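Gentamicin resistance protein (Enterococcus gallinarum, PDB 6CTZ) probably confers resistance to kanamycin and gentamicin by transferring a phosphate from a guanine nucleotide to the 2''-hydroxyl of the drug. Local coordinates at residues His190-Pro195 with Phe215-Ile220; Leu52-Gln57 with Gly135-Asn140. The protein carries 2 engineered substitutions. All coordinates share one frame; numbering follows the deposited sequence.

Contact 1. Residues His190-Pro195 with Phe215-Ile220; sequences HGDLSP and FGDAAI. With KAN (kanamycin a), chain E.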
# COMPACT_ATOMS: atom_id res chain seq x y z
N HIS A 190 -5.94 4.39 -1.46
CA HIS A 190 -5.29 3.18 -1.96
C HIS A 190 -4.90 2.27 -0.80
O HIS A 190 -5.11 1.05 -0.85
CB HIS A 190 -4.08 3.57 -2.80
CG HIS A 190 -3.28 2.41 -3.31
ND1 HIS A 190 -2.38 1.72 -2.53
CD2 HIS A 190 -3.22 1.85 -4.55
CE1 HIS A 190 -1.80 0.78 -3.26
NE2 HIS A 190 -2.30 0.83 -4.49
N GLY A 191 -4.36 2.85 0.28
CA GLY A 191 -4.09 2.13 1.49
C GLY A 191 -2.73 1.46 1.59
O GLY A 191 -2.35 1.05 2.69
N ASP A 192 -1.99 1.35 0.50
CA ASP A 192 -0.67 0.73 0.54
C ASP A 192 0.19 1.37 -0.55
O ASP A 192 0.76 0.70 -1.41
CB ASP A 192 -0.79 -0.79 0.38
CG ASP A 192 0.43 -1.54 0.86
OD1 ASP A 192 1.17 -1.04 1.74
OD2 ASP A 192 0.63 -2.67 0.38
N LEU A 193 0.25 2.71 -0.54
CA LEU A 193 0.73 3.46 -1.70
C LEU A 193 2.25 3.68 -1.61
O LEU A 193 2.75 4.78 -1.37
CB LEU A 193 -0.04 4.77 -1.84
CG LEU A 193 0.13 5.52 -3.16
CD1 LEU A 193 -0.42 4.70 -4.33
CD2 LEU A 193 -0.59 6.85 -3.10
N SER A 194 2.97 2.59 -1.81
CA SER A 194 4.42 2.55 -1.74
C SER A 194 5.01 2.35 -3.12
O SER A 194 4.34 1.83 -4.02
CB SER A 194 4.87 1.41 -0.81
OG SER A 194 4.13 0.22 -1.05
N PRO A 195 6.28 2.72 -3.32
CA PRO A 195 6.84 2.75 -4.68
C PRO A 195 7.11 1.38 -5.28
O PRO A 195 7.37 1.29 -6.49
CB PRO A 195 8.12 3.59 -4.53
CG PRO A 195 8.46 3.50 -3.07
CD PRO A 195 7.13 3.48 -2.37
N PHE A 215 -4.36 -2.85 -4.98
CA PHE A 215 -5.37 -2.10 -4.27
C PHE A 215 -6.00 -2.89 -3.12
O PHE A 215 -7.09 -2.53 -2.66
CB PHE A 215 -6.45 -1.61 -5.25
CG PHE A 215 -6.01 -0.49 -6.16
CD1 PHE A 215 -5.09 -0.72 -7.19
CD2 PHE A 215 -6.52 0.78 -6.00
CE1 PHE A 215 -4.70 0.31 -8.04
CE2 PHE A 215 -6.14 1.82 -6.84
CZ PHE A 215 -5.22 1.58 -7.87
N GLY A 216 -5.32 -3.93 -2.63
CA GLY A 216 -5.90 -4.78 -1.62
C GLY A 216 -6.17 -4.11 -0.29
O GLY A 216 -7.02 -4.58 0.47
N ASP A 217 -5.48 -3.01 0.00
CA ASP A 217 -5.71 -2.25 1.23
C ASP A 217 -6.67 -1.09 1.03
O ASP A 217 -6.80 -0.25 1.91
CB ASP A 217 -4.38 -1.78 1.83
CG ASP A 217 -3.60 -2.91 2.45
OD1 ASP A 217 -4.14 -3.59 3.35
OD2 ASP A 217 -2.45 -3.12 2.04
N ALA A 218 -7.36 -1.02 -0.11
CA ALA A 218 -8.28 0.09 -0.34
C ALA A 218 -9.31 0.18 0.78
O ALA A 218 -9.84 -0.83 1.25
CB ALA A 218 -8.98 -0.07 -1.69
N ALA A 219 -9.57 1.40 1.22
CA ALA A 219 -10.42 1.62 2.38
C ALA A 219 -11.05 3.00 2.26
O ALA A 219 -10.56 3.86 1.53
CB ALA A 219 -9.63 1.51 3.68
N ILE A 220 -12.15 3.20 2.98
CA ILE A 220 -12.68 4.54 3.22
C ILE A 220 -12.05 4.99 4.53
O ILE A 220 -12.38 4.45 5.60
CB ILE A 220 -14.21 4.55 3.29
CG1 ILE A 220 -14.82 3.95 2.02
CG2 ILE A 220 -14.70 5.97 3.55
CD1 ILE A 220 -14.32 4.57 0.75
C1 KAN E . 8.48 -2.20 5.95
C2 KAN E . 9.11 -1.43 7.11
C3 KAN E . 10.33 -0.68 6.61
C4 KAN E . 11.29 -1.71 6.04
C5 KAN E . 10.64 -2.50 4.91
C6 KAN E . 11.56 -3.60 4.38
C7 KAN E . 4.77 -1.19 2.31
C8 KAN E . 4.84 -2.42 3.20
C9 KAN E . 5.78 -2.16 4.39
C10 KAN E . 7.17 -1.73 3.93
C11 KAN E . 7.07 -0.52 2.99
C12 KAN E . 6.16 -0.82 1.80
C13 KAN E . 3.21 -4.01 4.06
C14 KAN E . 1.79 -4.40 3.67
C15 KAN E . 0.82 -3.42 4.35
C16 KAN E . 1.05 -3.43 5.85
C17 KAN E . 2.51 -3.14 6.15
C18 KAN E . 2.76 -3.28 7.65
N1 KAN E . 10.85 -4.34 3.36
N2 KAN E . 8.38 -0.13 2.49
N3 KAN E . 3.86 -1.44 1.20
N4 KAN E . -0.57 -3.74 4.06
O5 KAN E . 9.39 -3.09 5.30
O6 KAN E . 8.15 -0.51 7.63
O7 KAN E . 10.96 0.03 7.68
O8 KAN E . 12.45 -1.03 5.54
O9 KAN E . 7.95 -1.25 5.03
O10 KAN E . 5.91 -3.37 5.15
O11 KAN E . 3.50 -2.68 3.63
O12 KAN E . 3.34 -4.07 5.48
O13 KAN E . 1.70 -4.37 2.25
O14 KAN E . 0.26 -2.43 6.52
O15 KAN E . 4.13 -3.00 7.92
O HOH W 1 -3.73 -1.32 -1.40
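D192 and D217 bring their carboxylates together beside kanamycin, and D192 can be followed atom by atom. Its CB packs on the D217 carboxylate, 3.3 Å from D217 OD2. The first torsion sets CG anti to the backbone N (chi1 -160°), which carries the carboxylate to the drug side. D192 OD1 accepts a hydrogen bond from KAN N3 at 2.8 Å, an amine that also donates to S194 OG. D192 OD2 accepts from KAN O13 at 2.7 Å, the 2''-hydroxyl for which the enzyme class is named.

The two acids stand with their planes 88° apart, D192 OD2 lying 3.5 Å from D217 OD2. KAN N4 donates to D217 OD2 at 2.8 Å. The sequences are those of the kinase fold: HGD is the catalytic-loop motif of aminoglycoside phosphotransferases, while F215 and G216 follow the magnesium ligand D214 as in a DFG motif.

H190 and F215 form an edge-to-face pair, with planes at 58° and H190 CD2 3.6 Å above the centre of the phenyl ring. The imidazole is held at both nitrogens: ND1 accepts from D192 N close to the ring plane, and NE2 is hydrogen-bonded to I213 O. A water donates to H190 O and accepts from D217 N at 2.8 Å.

Contact 2. Residues Leu52-Gln57 with Gly135-Asn140; sequences LNKEIQ and GVPVTN
K54 reaches from helix 46-62 along the loop G135-P137, and its methylene groups carry most of the contact. CG stands anti to the backbone N (chi1 169°) and the next torsion is also extended, so the chain leaves the helix nearly straight as far as CD. Three neighbours meet it there: K54 CD lies 3.8 Å from each of G135 O, V136 CA and P137 CD. One step back, K54 CG meets V136 CG2 at 4.0 Å. This valine has CG1 anti to its N (chi1 179°), which turns CG2 to the lysine chain.

The bend comes at chi3 (67°). Beyond it the last torsion is extended again and takes NZ past the proline, K54 NZ to P137 CD being 4.0 Å. The ammonium is then hydrogen-bonded to two backbone carbonyls, G216 O and A218 O. No hydrogen bond joins the two segments themselves: the contact is van der Waals packing of lysine methylenes on a carbonyl oxygen, a valine and a proline, with lysine and proline side chains crossing at about a right angle, while Q57 adds only a marginal approach near the solvent-exposed G135.

The neighbouring E55, its CB directed away from the loop, forms a salt bridge with R41 of strand 38-43 through OE1, a pairing that resembles the link between strand 3 and helix C in protein kinases, while OE2 accepts from F215 N. G135, with positive phi, is the C-prime residue of the Schellman motif ending helix 128-133, in which V136 N bonds to A131 O and G135 N to I132 O.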
# COMPACT_ATOMS: atom_id res chain seq x y z
N LEU A 52 -9.09 -9.53 -2.39
CA LEU A 52 -9.24 -9.72 -3.82
C LEU A 52 -10.69 -9.57 -4.25
O LEU A 52 -10.98 -8.96 -5.29
CB LEU A 52 -8.67 -11.08 -4.24
CG LEU A 52 -8.82 -11.37 -5.73
CD1 LEU A 52 -8.19 -10.27 -6.57
CD2 LEU A 52 -8.23 -12.73 -6.07
N ASN A 53 -11.63 -10.10 -3.46
CA ASN A 53 -13.04 -9.91 -3.79
C ASN A 53 -13.40 -8.43 -3.83
O ASN A 53 -14.20 -8.01 -4.67
CB ASN A 53 -13.92 -10.69 -2.82
CG ASN A 53 -14.06 -12.12 -3.23
OD1 ASN A 53 -14.16 -12.41 -4.42
ND2 ASN A 53 -14.04 -13.03 -2.27
N LYS A 54 -12.82 -7.63 -2.93
CA LYS A 54 -12.99 -6.19 -2.98
C LYS A 54 -12.41 -5.61 -4.27
O LYS A 54 -13.08 -4.85 -4.97
CB LYS A 54 -12.34 -5.55 -1.75
CG LYS A 54 -12.20 -4.03 -1.81
CD LYS A 54 -11.51 -3.49 -0.57
CE LYS A 54 -10.06 -3.91 -0.46
NZ LYS A 54 -9.51 -3.59 0.90
N GLU A 55 -11.17 -5.99 -4.62
CA GLU A 55 -10.57 -5.46 -5.84
C GLU A 55 -11.36 -5.85 -7.09
O GLU A 55 -11.48 -5.06 -8.02
CB GLU A 55 -9.11 -5.92 -5.97
CG GLU A 55 -8.17 -5.31 -4.94
CD GLU A 55 -6.73 -5.61 -5.26
OE1 GLU A 55 -6.23 -6.66 -4.81
OE2 GLU A 55 -6.09 -4.82 -6.00
N ILE A 56 -11.91 -7.07 -7.11
CA ILE A 56 -12.70 -7.51 -8.26
C ILE A 56 -13.86 -6.55 -8.52
O ILE A 56 -14.20 -6.26 -9.68
CB ILE A 56 -13.17 -8.97 -8.06
CG1 ILE A 56 -12.00 -9.93 -8.24
CG2 ILE A 56 -14.34 -9.30 -9.01
CD1 ILE A 56 -12.29 -11.34 -7.76
N GLN A 57 -14.49 -6.06 -7.45
CA GLN A 57 -15.62 -5.15 -7.60
C GLN A 57 -15.16 -3.71 -7.81
O GLN A 57 -15.79 -2.96 -8.57
CB GLN A 57 -16.51 -5.21 -6.37
CG GLN A 57 -17.13 -6.57 -6.08
CD GLN A 57 -17.72 -6.60 -4.69
OE1 GLN A 57 -17.10 -7.11 -3.75
NE2 GLN A 57 -18.90 -6.01 -4.54
N GLY A 135 -17.60 -3.27 -1.61
CA GLY A 135 -16.91 -4.01 -0.58
C GLY A 135 -15.73 -3.31 0.05
O GLY A 135 -14.98 -3.95 0.80
N VAL A 136 -15.53 -2.02 -0.22
CA VAL A 136 -14.45 -1.27 0.42
C VAL A 136 -14.85 -1.00 1.86
O VAL A 136 -15.92 -0.42 2.10
CB VAL A 136 -14.15 0.02 -0.35
CG1 VAL A 136 -13.05 0.82 0.32
CG2 VAL A 136 -13.76 -0.30 -1.79
N PRO A 137 -14.07 -1.41 2.85
CA PRO A 137 -14.46 -1.19 4.25
C PRO A 137 -14.26 0.26 4.66
O PRO A 137 -13.42 0.97 4.12
CB PRO A 137 -13.49 -2.10 5.02
CG PRO A 137 -12.26 -2.09 4.17
CD PRO A 137 -12.76 -2.08 2.74
N VAL A 138 -15.06 0.68 5.63
CA VAL A 138 -14.88 1.98 6.26
C VAL A 138 -14.03 1.75 7.50
O VAL A 138 -14.45 1.07 8.44
CB VAL A 138 -16.23 2.62 6.61
CG1 VAL A 138 -16.02 3.95 7.33
CG2 VAL A 138 -17.09 2.79 5.36
N THR A 139 -12.81 2.29 7.49
CA THR A 139 -11.84 2.08 8.55
C THR A 139 -11.72 3.38 9.31
O THR A 139 -11.08 4.33 8.83
CB THR A 139 -10.48 1.71 7.98
OG1 THR A 139 -10.59 0.52 7.18
CG2 THR A 139 -9.46 1.49 9.11
N ASN A 140 -12.29 3.43 10.51
CA ASN A 140 -12.04 4.54 11.42
C ASN A 140 -10.60 4.47 11.90
O ASN A 140 -10.25 3.60 12.70
CB ASN A 140 -13.01 4.46 12.60
CG ASN A 140 -12.90 5.65 13.53
OD1 ASN A 140 -11.80 6.08 13.90
ND2 ASN A 140 -14.04 6.20 13.92

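Overall arrangement
The centres of the two contacts lie 10 Å apart, and contact 2 closes before contact 1 opens along the chain, in the order 52-57, 135-140, 190-195, 215-220. Segment 215-220 joins them. Its start is held from helix 46-62 by K54 and E55; its end pairs with the 135-140 loop through backbone bonds of I220 to P137 and T139, and A219 CA packs on V136 CG1. Helix 46-62 packs on the five-stranded antiparallel sheet, whereas the other three segments are loops. Contact 1 sits beside kanamycin, with GDP and magnesium near D192. Helix 46-62 and the 135-140 loop, which meet in contact 2, thus both bond to segment 215-220, whose D217 binds the drug.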